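Local coordinates for protein glutamate receptor IIB,Glutamate receptor IIB (Drosophila melanogaster, PDB 4WXJ) that probably acts as a glutamate-gated ion channel subunit of the postsynaptic muscle membrane, this chain being its ligand-binding domain, which holds glutamate, at residues A[129-132]-A[133-137]. Numbering follows the deposited sequence.
Sequences GSLH and DLVDQ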
ATOM      1  N   GLY A 129     -23.373  -5.128   5.070  1.00 36.95           N
ATOM      2  CA  GLY A 129     -23.390  -4.514   3.750  1.00 36.51           C
ATOM      3  C   GLY A 129     -22.801  -3.114   3.686  1.00 31.86           C
ATOM      4  O   GLY A 129     -22.866  -2.459   2.645  1.00 33.02           O
ATOM      5  N   SER A 130     -22.225  -2.647   4.789  1.00 33.11           N
ATOM      6  CA  SER A 130     -21.611  -1.322   4.819  1.00 31.18           C
ATOM      7  C   SER A 130     -20.669  -1.166   6.005  1.00 28.38           C
ATOM      8  O   SER A 130     -20.678  -1.981   6.927  1.00 24.53           O
ATOM      9  CB  SER A 130     -22.681  -0.231   4.876  1.00 22.70           C
ATOM     10  OG  SER A 130     -23.207  -0.106   6.186  1.00 34.66           O
ATOM     11  N   LEU A 131     -19.861  -0.111   5.972  1.00 28.31           N
ATOM     12  CA  LEU A 131     -18.958   0.198   7.073  1.00 28.76           C
ATOM     13  C   LEU A 131     -19.741   0.521   8.343  1.00 29.47           C
ATOM     14  O   LEU A 131     -19.363   0.091   9.430  1.00 32.02           O
ATOM     15  CB  LEU A 131     -18.046   1.371   6.707  1.00 36.81           C
ATOM     16  CG  LEU A 131     -17.060   1.819   7.787  1.00 24.99           C
ATOM     17  CD1 LEU A 131     -16.070   0.711   8.120  1.00 30.26           C
ATOM     18  CD2 LEU A 131     -16.330   3.077   7.346  1.00 33.47           C
ATOM     19  N   HIS A 132     -20.827   1.281   8.201  1.00 28.15           N
ATOM     20  CA  HIS A 132     -21.672   1.622   9.344  1.00 33.67           C
ATOM     21  C   HIS A 132     -22.207   0.358  10.005  1.00 41.07           C
ATOM     22  O   HIS A 132     -22.248   0.256  11.229  1.00 37.93           O
ATOM     23  CB  HIS A 132     -22.837   2.520   8.921  1.00 38.59           C
ATOM     24  CG  HIS A 132     -23.766   2.866  10.044  1.00 58.97           C
ATOM     25  ND1 HIS A 132     -25.125   3.025   9.869  1.00 63.14           N
ATOM     26  CD2 HIS A 132     -23.532   3.087  11.361  1.00 67.38           C
ATOM     27  CE1 HIS A 132     -25.687   3.325  11.028  1.00 65.07           C
ATOM     28  NE2 HIS A 132     -24.741   3.369  11.949  1.00 68.23           N
ATOM     29  N   ASP A 133     -22.619  -0.604   9.187  1.00 29.85           N
ATOM     30  CA  ASP A 133     -23.127  -1.868   9.701  1.00 34.40           C
ATOM     31  C   ASP A 133     -22.014  -2.653  10.392  1.00 34.37           C
ATOM     32  O   ASP A 133     -22.233  -3.260  11.439  1.00 34.10           O
ATOM     33  CB  ASP A 133     -23.742  -2.699   8.572  1.00 32.11           C
ATOM     34  CG  ASP A 133     -24.939  -2.019   7.929  1.00 40.21           C
ATOM     35  OD1 ASP A 133     -25.548  -1.138   8.574  1.00 36.65           O
ATOM     36  OD2 ASP A 133     -25.272  -2.369   6.777  1.00 46.29           O
ATOM     37  N   LEU A 134     -20.821  -2.630   9.804  1.00 31.70           N
ATOM     38  CA  LEU A 134     -19.678  -3.357  10.351  1.00 24.38           C
ATOM     39  C   LEU A 134     -19.294  -2.845  11.740  1.00 33.63           C
ATOM     40  O   LEU A 134     -19.036  -3.634  12.651  1.00 30.13           O
ATOM     41  CB  LEU A 134     -18.479  -3.249   9.404  1.00 24.54           C
ATOM     42  CG  LEU A 134     -17.197  -3.973   9.826  1.00 24.10           C
ATOM     43  CD1 LEU A 134     -17.429  -5.470   9.980  1.00 33.13           C
ATOM     44  CD2 LEU A 134     -16.083  -3.706   8.826  1.00 29.19           C
ATOM     45  N   VAL A 135     -19.263  -1.526  11.903  1.00 36.74           N
ATOM     46  CA  VAL A 135     -18.859  -0.930  13.172  1.00 37.07           C
ATOM     47  C   VAL A 135     -19.953  -1.036  14.231  1.00 38.02           C
ATOM     48  O   VAL A 135     -19.669  -1.005  15.427  1.00 52.18           O
ATOM     49  CB  VAL A 135     -18.474   0.563  13.006  1.00 40.89           C
ATOM     50  CG1 VAL A 135     -17.329   0.713  12.021  1.00 35.17           C
ATOM     51  CG2 VAL A 135     -19.671   1.396  12.557  1.00 47.79           C
ATOM     52  N   ASP A 136     -21.202  -1.161  13.789  1.00 28.90           N
ATOM     53  CA  ASP A 136     -22.337  -1.151  14.708  1.00 35.16           C
ATOM     54  C   ASP A 136     -22.628  -2.541  15.284  1.00 40.43           C
ATOM     55  O   ASP A 136     -23.604  -2.727  16.010  1.00 49.59           O
ATOM     56  CB  ASP A 136     -23.578  -0.604  13.997  1.00 42.65           C
ATOM     57  CG  ASP A 136     -24.642  -0.113  14.964  1.00 58.75           C
ATOM     58  OD1 ASP A 136     -24.285   0.366  16.062  1.00 60.80           O
ATOM     59  OD2 ASP A 136     -25.838  -0.198  14.618  1.00 64.71           O
ATOM     60  N   GLN A 137     -21.775  -3.509  14.958  1.00 46.12           N
ATOM     61  CA  GLN A 137     -21.866  -4.853  15.522  1.00 36.02           C
ATOM     62  C   GLN A 137     -20.488  -5.299  16.002  1.00 40.64           C
ATOM     63  O   GLN A 137     -19.507  -4.569  15.845  1.00 38.78           O
ATOM     64  CB  GLN A 137     -22.433  -5.837  14.492  1.00 36.87           C
ATOM     65  CG  GLN A 137     -21.654  -5.916  13.184  1.00 36.31           C
ATOM     66  CD  GLN A 137     -20.463  -6.850  13.261  1.00 35.42           C
ATOM     67  OE1 GLN A 137     -20.607  -8.036  13.551  1.00 42.44           O
ATOM     68  NE2 GLN A 137     -19.275  -6.315  13.002  1.00 37.00           N
TER
HETATM   69  O   HOH W   1     -25.602  -4.850   6.991  1.00 44.09           O
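S130 and D133 meet at the start of the short helix 131-135, where the S130 hydroxyl accepts the backbone N-H of D133. OG lies 3.1 Å from D133 N and the N-H...O angle of 161° shows a nearly straight bond. The serine's first torsion holds OG between its own N and carbonyl carbon, where it faces D133 N. D133 folds back, its CG anti to its carbonyl carbon (chi1 -63°), which brings OD2 to 3.1 Å from S130 OG. A water bridges farther back, donating to D133 OD2 and accepting from G129 N at 3.0 Å, so the carboxylate is linked, through the water, to the residue before the cap. With an alanine here in place of D133 the carboxylate is gone, and the water at G129 N would probably lose its second partner and the space beside S130 OG be left unfilled. Behind this cap, the S130 carbonyl receives L134 N, tilted 22° from the carbonyl plane, while L131 O takes V135 N at 3.0 Å. On the side toward helix 160-171, the L131 side chain reaches down the helix: CD1 packs on V135 CG1 at 4.1 Å, and the two branched chains cross at a slant. L131 also touches N162, and V135 touches A165. The helix then ends: the bond from D136 N to H132 O is weak, and Q137 curls back, its NE2 coming in the carbonyl plane, on a lone pair of L134 O at 2.7 Å, and that oxygen lies close to the plane of the Q137 amide. Q137 OE1 in turn accepts V140 N, linking the helix end to the approach to strand 141-143. The serine hydroxyl over the third following N-H is a classical helix N-cap, here opening a short helix that joins strands 108-123 and 141-143 in the bilobed ligand-binding domain of an ionotropic glutamate receptor.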